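Local coordinates for protein hydratase ChsH2 (Mycobacterium tuberculosis SUMu008, PDB 4W78) that probably forms, together with its partner ChsH1, a MaoC-like enoyl-CoA hydratase that acts in the breakdown of cholesterol, at residues K46-Q60 and I73-Y87. Residues are numbered along the deposited sequence; the frame is centred on the assembly and turned at random.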
loop_
_atom_site.group_PDB
_atom_site.type_symbol
_atom_site.label_atom_id
_atom_site.label_comp_id
_atom_site.label_asym_id
_atom_site.label_seq_id
_atom_site.Cartn_x
_atom_site.Cartn_y
_atom_site.Cartn_z
ATOM N N LYS F 46 12.079 -0.111 19.877
ATOM C CA LYS F 46 11.656 -1.424 20.364
ATOM C C LYS F 46 11.090 -2.315 19.253
ATOM O O LYS F 46 11.329 -3.529 19.232
ATOM C CB LYS F 46 10.616 -1.284 21.477
ATOM C CG LYS F 46 10.304 -2.605 22.159
ATOM C CD LYS F 46 9.119 -2.500 23.104
ATOM C CE LYS F 46 7.803 -2.636 22.356
ATOM N NZ LYS F 46 6.689 -2.842 23.333
ATOM N N ASP F 47 10.334 -1.700 18.354
ATOM C CA ASP F 47 9.624 -2.405 17.293
ATOM C C ASP F 47 9.243 -1.354 16.266
ATOM O O ASP F 47 9.585 -0.180 16.420
ATOM C CB ASP F 47 8.356 -3.052 17.870
ATOM C CG ASP F 47 7.906 -4.290 17.091
ATOM O OD1 ASP F 47 8.286 -4.440 15.905
ATOM O OD2 ASP F 47 7.160 -5.109 17.678
ATOM N N ILE F 48 8.539 -1.768 15.216
ATOM C CA ILE F 48 7.971 -0.804 14.291
ATOM C C ILE F 48 7.036 0.140 15.051
ATOM O O ILE F 48 6.478 -0.216 16.090
ATOM C CB ILE F 48 7.209 -1.481 13.144
ATOM C CG1 ILE F 48 6.031 -2.302 13.666
ATOM C CG2 ILE F 48 8.180 -2.361 12.330
ATOM C CD1 ILE F 48 5.115 -2.800 12.548
ATOM N N PHE F 49 6.904 1.355 14.531
ATOM C CA PHE F 49 6.107 2.370 15.209
ATOM C C PHE F 49 5.382 3.234 14.194
ATOM O O PHE F 49 5.803 3.366 13.039
ATOM C CB PHE F 49 6.956 3.231 16.160
ATOM C CG PHE F 49 8.147 3.883 15.514
ATOM C CD1 PHE F 49 8.035 5.128 14.895
ATOM C CD2 PHE F 49 9.390 3.270 15.556
ATOM C CE1 PHE F 49 9.140 5.739 14.317
ATOM C CE2 PHE F 49 10.498 3.874 14.973
ATOM C CZ PHE F 49 10.374 5.108 14.360
ATOM N N VAL F 50 4.284 3.812 14.667
ATOM C CA VAL F 50 3.402 4.634 13.833
ATOM C C VAL F 50 4.109 5.908 13.378
ATOM O O VAL F 50 4.836 6.539 14.158
ATOM C CB VAL F 50 2.136 4.984 14.646
ATOM C CG1 VAL F 50 1.231 5.984 13.898
ATOM C CG2 VAL F 50 1.347 3.732 14.985
ATOM N N ASN F 51 3.884 6.305 12.120
ATOM C CA ASN F 51 4.554 7.494 11.569
ATOM C C ASN F 51 3.779 8.783 11.848
ATOM O O ASN F 51 2.622 8.746 12.289
ATOM C CB ASN F 51 4.848 7.338 10.063
ATOM C CG ASN F 51 3.604 7.506 9.183
ATOM O OD1 ASN F 51 2.485 7.320 9.634
ATOM N ND2 ASN F 51 3.811 7.885 7.928
ATOM N N ILE F 52 4.400 9.926 11.607
ATOM C CA ILE F 52 3.787 11.182 12.028
ATOM C C ILE F 52 2.633 11.589 11.103
ATOM O O ILE F 52 1.713 12.283 11.536
ATOM C CB ILE F 52 4.847 12.299 12.215
ATOM C CG1 ILE F 52 4.267 13.460 13.051
ATOM C CG2 ILE F 52 5.405 12.753 10.872
ATOM C CD1 ILE F 52 5.356 14.394 13.546
ATOM N N LEU F 53 2.664 11.160 9.847
ATOM C CA LEU F 53 1.556 11.475 8.926
ATOM C C LEU F 53 0.301 10.741 9.382
ATOM O O LEU F 53 -0.810 11.231 9.202
ATOM C CB LEU F 53 1.880 11.121 7.462
ATOM C CG LEU F 53 2.933 11.988 6.737
ATOM C CD1 LEU F 53 4.345 11.664 7.210
ATOM C CD2 LEU F 53 2.872 11.829 5.224
ATOM N N THR F 54 0.469 9.557 9.954
ATOM C CA THR F 54 -0.666 8.823 10.501
ATOM C C THR F 54 -1.157 9.478 11.796
ATOM O O THR F 54 -2.364 9.588 12.007
ATOM C CB THR F 54 -0.300 7.346 10.737
ATOM O OG1 THR F 54 -0.052 6.729 9.465
ATOM C CG2 THR F 54 -1.410 6.610 11.470
ATOM N N ASP F 55 -0.248 9.918 12.665
ATOM C CA ASP F 55 -0.674 10.694 13.841
ATOM C C ASP F 55 -1.534 11.906 13.456
ATOM O O ASP F 55 -2.577 12.166 14.073
ATOM C CB ASP F 55 0.527 11.166 14.665
ATOM C CG ASP F 55 1.179 10.046 15.445
ATOM O OD1 ASP F 55 0.442 9.192 15.995
ATOM O OD2 ASP F 55 2.428 10.026 15.524
ATOM N N THR F 56 -1.092 12.654 12.445
ATOM C CA THR F 56 -1.862 13.809 11.980
ATOM C C THR F 56 -3.253 13.373 11.474
ATOM O O THR F 56 -4.284 14.002 11.794
ATOM C CB THR F 56 -1.114 14.545 10.862
ATOM O OG1 THR F 56 0.196 14.910 11.326
ATOM C CG2 THR F 56 -1.870 15.804 10.451
ATOM N N GLY F 57 -3.298 12.296 10.694
ATOM C CA GLY F 57 -4.549 11.800 10.144
ATOM C C GLY F 57 -5.483 11.313 11.230
ATOM O O GLY F 57 -6.695 11.528 11.147
ATOM N N LEU F 58 -4.930 10.640 12.239
ATOM C CA LEU F 58 -5.742 10.126 13.347
ATOM C C LEU F 58 -6.297 11.261 14.211
ATOM O O LEU F 58 -7.458 11.201 14.652
ATOM C CB LEU F 58 -4.936 9.152 14.205
ATOM C CG LEU F 58 -4.624 7.834 13.505
ATOM C CD1 LEU F 58 -3.682 7.010 14.378
ATOM C CD2 LEU F 58 -5.904 7.067 13.211
ATOM N N VAL F 59 -5.490 12.287 14.474
ATOM C CA VAL F 59 -5.987 13.454 15.216
ATOM C C VAL F 59 -7.143 14.113 14.456
ATOM O O VAL F 59 -8.175 14.487 15.056
ATOM C CB VAL F 59 -4.853 14.464 15.483
ATOM C CG1 VAL F 59 -5.407 15.810 15.922
ATOM C CG2 VAL F 59 -3.875 13.906 16.523
ATOM N N GLN F 60 -6.986 14.257 13.143
ATOM C CA GLN F 60 -8.063 14.764 12.290
ATOM C C GLN F 60 -9.316 13.921 12.416
ATOM O O GLN F 60 -10.413 14.463 12.644
ATOM C CB GLN F 60 -7.598 14.790 10.834
ATOM C CG GLN F 60 -8.589 15.431 9.881
ATOM C CD GLN F 60 -8.050 15.449 8.482
ATOM O OE1 GLN F 60 -7.504 16.449 8.030
ATOM N NE2 GLN F 60 -8.184 14.335 7.795
ATOM N N ILE F 73 -11.554 21.636 9.080
ATOM C CA ILE F 73 -10.273 21.688 9.789
ATOM C C ILE F 73 -9.371 22.786 9.223
ATOM O O ILE F 73 -9.139 22.835 8.010
ATOM C CB ILE F 73 -9.541 20.321 9.741
ATOM C CG1 ILE F 73 -10.431 19.199 10.299
ATOM C CG2 ILE F 73 -8.207 20.399 10.473
ATOM C CD1 ILE F 73 -10.831 19.369 11.755
ATOM N N LYS F 74 -8.877 23.662 10.101
ATOM C CA LYS F 74 -8.067 24.818 9.707
ATOM C C LYS F 74 -6.588 24.599 9.993
ATOM O O LYS F 74 -5.718 25.103 9.276
ATOM C CB LYS F 74 -8.555 26.086 10.440
ATOM C CG LYS F 74 -10.033 26.404 10.215
ATOM C CD LYS F 74 -10.296 26.723 8.759
ATOM C CE LYS F 74 -11.738 27.154 8.538
ATOM N NZ LYS F 74 -11.963 27.593 7.134
ATOM N N SER F 75 -6.294 23.875 11.065
ATOM C CA SER F 75 -4.899 23.575 11.396
ATOM C C SER F 75 -4.800 22.438 12.392
ATOM O O SER F 75 -5.715 22.220 13.202
ATOM C CB SER F 75 -4.190 24.815 11.948
ATOM O OG SER F 75 -4.756 25.258 13.176
ATOM N N ILE F 76 -3.683 21.711 12.325
ATOM C CA ILE F 76 -3.384 20.665 13.293
ATOM C C ILE F 76 -1.936 20.839 13.689
ATOM O O ILE F 76 -1.053 20.823 12.831
ATOM C CB ILE F 76 -3.585 19.258 12.704
ATOM C CG1 ILE F 76 -5.063 19.009 12.373
ATOM C CG2 ILE F 76 -3.084 18.173 13.680
ATOM C CD1 ILE F 76 -5.289 17.728 11.569
ATOM N N GLY F 77 -1.689 21.035 14.975
ATOM C CA GLY F 77 -0.317 21.100 15.451
ATOM C C GLY F 77 -0.105 20.008 16.474
ATOM O O GLY F 77 -0.884 19.879 17.413
ATOM N N LEU F 78 0.947 19.217 16.321
ATOM C CA LEU F 78 1.133 18.168 17.303
ATOM C C LEU F 78 2.579 17.970 17.708
ATOM O O LEU F 78 3.511 18.364 16.992
ATOM C CB LEU F 78 0.502 16.852 16.834
ATOM C CG LEU F 78 0.977 16.267 15.505
ATOM C CD1 LEU F 78 2.253 15.464 15.695
ATOM C CD2 LEU F 78 -0.110 15.402 14.893
ATOM N N ARG F 79 2.740 17.379 18.877
ATOM C CA ARG F 79 4.057 17.025 19.352
ATOM C C ARG F 79 4.014 15.590 19.853
ATOM O O ARG F 79 3.066 15.169 20.525
ATOM C CB ARG F 79 4.526 17.994 20.440
ATOM C CG ARG F 79 3.642 18.076 21.657
ATOM C CD ARG F 79 4.333 18.869 22.776
ATOM N NE ARG F 79 3.473 18.977 23.947
ATOM C CZ ARG F 79 3.776 19.648 25.050
ATOM N NH1 ARG F 79 4.943 20.278 25.157
ATOM N NH2 ARG F 79 2.911 19.682 26.052
ATOM N N LEU F 80 5.041 14.827 19.500
ATOM C CA LEU F 80 5.089 13.435 19.886
ATOM C C LEU F 80 5.831 13.282 21.201
ATOM O O LEU F 80 6.762 14.030 21.495
ATOM C CB LEU F 80 5.732 12.600 18.776
ATOM C CG LEU F 80 4.951 12.674 17.456
ATOM C CD1 LEU F 80 5.584 11.801 16.402
ATOM C CD2 LEU F 80 3.473 12.280 17.667
ATOM N N GLY F 81 5.382 12.322 21.996
ATOM C CA GLY F 81 6.047 11.969 23.232
ATOM C C GLY F 81 6.631 10.585 23.043
ATOM O O GLY F 81 7.601 10.403 22.315
ATOM N N VAL F 82 6.028 9.595 23.686
ATOM C CA VAL F 82 6.531 8.234 23.585
ATOM C C VAL F 82 6.102 7.639 22.250
ATOM O O VAL F 82 5.114 8.076 21.661
ATOM C CB VAL F 82 6.041 7.366 24.767
ATOM C CG1 VAL F 82 6.488 7.971 26.087
ATOM C CG2 VAL F 82 4.530 7.209 24.730
ATOM N N PRO F 83 6.853 6.655 21.747
ATOM C CA PRO F 83 6.479 6.020 20.480
ATOM C C PRO F 83 5.205 5.186 20.601
ATOM O O PRO F 83 4.851 4.732 21.696
ATOM C CB PRO F 83 7.685 5.119 20.153
ATOM C CG PRO F 83 8.792 5.617 21.025
ATOM C CD PRO F 83 8.130 6.147 22.267
ATOM N N TRP F 84 4.515 5.022 19.481
ATOM C CA TRP F 84 3.402 4.092 19.401
ATOM C C TRP F 84 3.916 2.838 18.694
ATOM O O TRP F 84 3.980 2.777 17.458
ATOM C CB TRP F 84 2.218 4.720 18.658
ATOM C CG TRP F 84 0.985 3.872 18.628
ATOM C CD1 TRP F 84 0.827 2.585 19.105
ATOM C CD2 TRP F 84 -0.275 4.260 18.106
ATOM N NE1 TRP F 84 -0.464 2.160 18.891
ATOM C CE2 TRP F 84 -1.161 3.174 18.279
ATOM C CE3 TRP F 84 -0.751 5.434 17.522
ATOM C CZ2 TRP F 84 -2.496 3.231 17.880
ATOM C CZ3 TRP F 84 -2.075 5.485 17.123
ATOM C CH2 TRP F 84 -2.929 4.389 17.302
ATOM N N TYR F 85 4.320 1.867 19.508
ATOM C CA TYR F 85 4.881 0.621 19.023
ATOM C C TYR F 85 3.804 -0.404 18.723
ATOM O O TYR F 85 2.697 -0.331 19.252
ATOM C CB TYR F 85 5.813 0.042 20.079
ATOM C CG TYR F 85 7.134 0.750 20.235
ATOM C CD1 TYR F 85 7.968 0.962 19.136
ATOM C CD2 TYR F 85 7.561 1.187 21.478
ATOM C CE1 TYR F 85 9.191 1.591 19.281
ATOM C CE2 TYR F 85 8.774 1.822 21.631
ATOM C CZ TYR F 85 9.589 2.021 20.531
ATOM O OH TYR F 85 10.809 2.641 20.699
ATOM N N ALA F 86 4.144 -1.374 17.876
ATOM C CA ALA F 86 3.247 -2.497 17.625
ATOM C C ALA F 86 2.751 -3.081 18.944
ATOM O O ALA F 86 3.525 -3.247 19.900
ATOM C CB ALA F 86 3.938 -3.578 16.782
ATOM N N TYR F 87 1.443 -3.345 18.969
ATOM C CA TYR F 87 0.707 -3.947 20.089
ATOM C C TYR F 87 0.334 -2.997 21.215
ATOM O O TYR F 87 -0.367 -3.395 22.151
ATOM C CB TYR F 87 1.394 -5.203 20.636
ATOM C CG TYR F 87 1.732 -6.182 19.546
ATOM C CD1 TYR F 87 0.733 -6.777 18.791
ATOM C CD2 TYR F 87 3.052 -6.499 19.266
ATOM C CE1 TYR F 87 1.041 -7.679 17.785
ATOM C CE2 TYR F 87 3.377 -7.393 18.260
ATOM C CZ TYR F 87 2.368 -7.974 17.520
ATOM O OH TYR F 87 2.682 -8.871 16.528
HETATM O O HOH W 1 4.169 -2.665 22.508
HETATM O O HOH W 2 6.084 -4.314 20.060
HETATM O O HOH W 3 5.329 6.410 17.056
HETATM O O HOH W 4 0.334 18.019 11.985
#
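The ring of Tyr85 lies between Lys46 CB, 3.7 Å from its centroid in a CH-pi contact, and Pro83 CB over the opposite face, while Ile48 O comes up to its edge in plane. Lys46 adds a nearly straight bond (169°) from its backbone N to Tyr85 OH, so face and hydroxyl are held by one residue. With CG anti to the backbone N (chi1 -171°) and a bend at chi3, the lysine chain slants across the ring and brings CE near Tyr85 CD2, and a water joins its NZ to Ala86 O. Trp84 takes Val50 CG2 over one face, 3.6 Å from CD2; Leu58 CD1 approaches CZ3 obliquely, and Asp55 OD1, hydrogen-bonded to His117, lies at the ring edge. The backbones form a single beta bridge, Phe49 with Tyr85: Val50 N donates to Trp84 O (3.0 Å, in the carbonyl plane) and Ala86 N to Ile48 O. A water extends it, donating to Val50 O and accepting from Trp84 N.

Further along, helix and strand meet through apolar branches. Leu78 divides its methyls, CD1 against Ile52 CG1 (3.9 Å) and CD2 over Thr56, whereas Ile76 CD1 reaches Gln60 CB (3.8 Å).

This is helix-on-sheet packing as in the hot dog fold of MaoC-like hydratases: helix 52-67 packs on strand 72-80, the axes of 52-60 and 73-80 making an angle of 127°. Asn51 is the N-cap, its OD1 accepting from Thr54 N, while its ND2 hydrogen-bonds to Asp29, a cadmium ligand with His34. Strand 116-125 flanks strand 72-80 within the chain, and an antiparallel strand of ChsH1 continues the sheet beyond it.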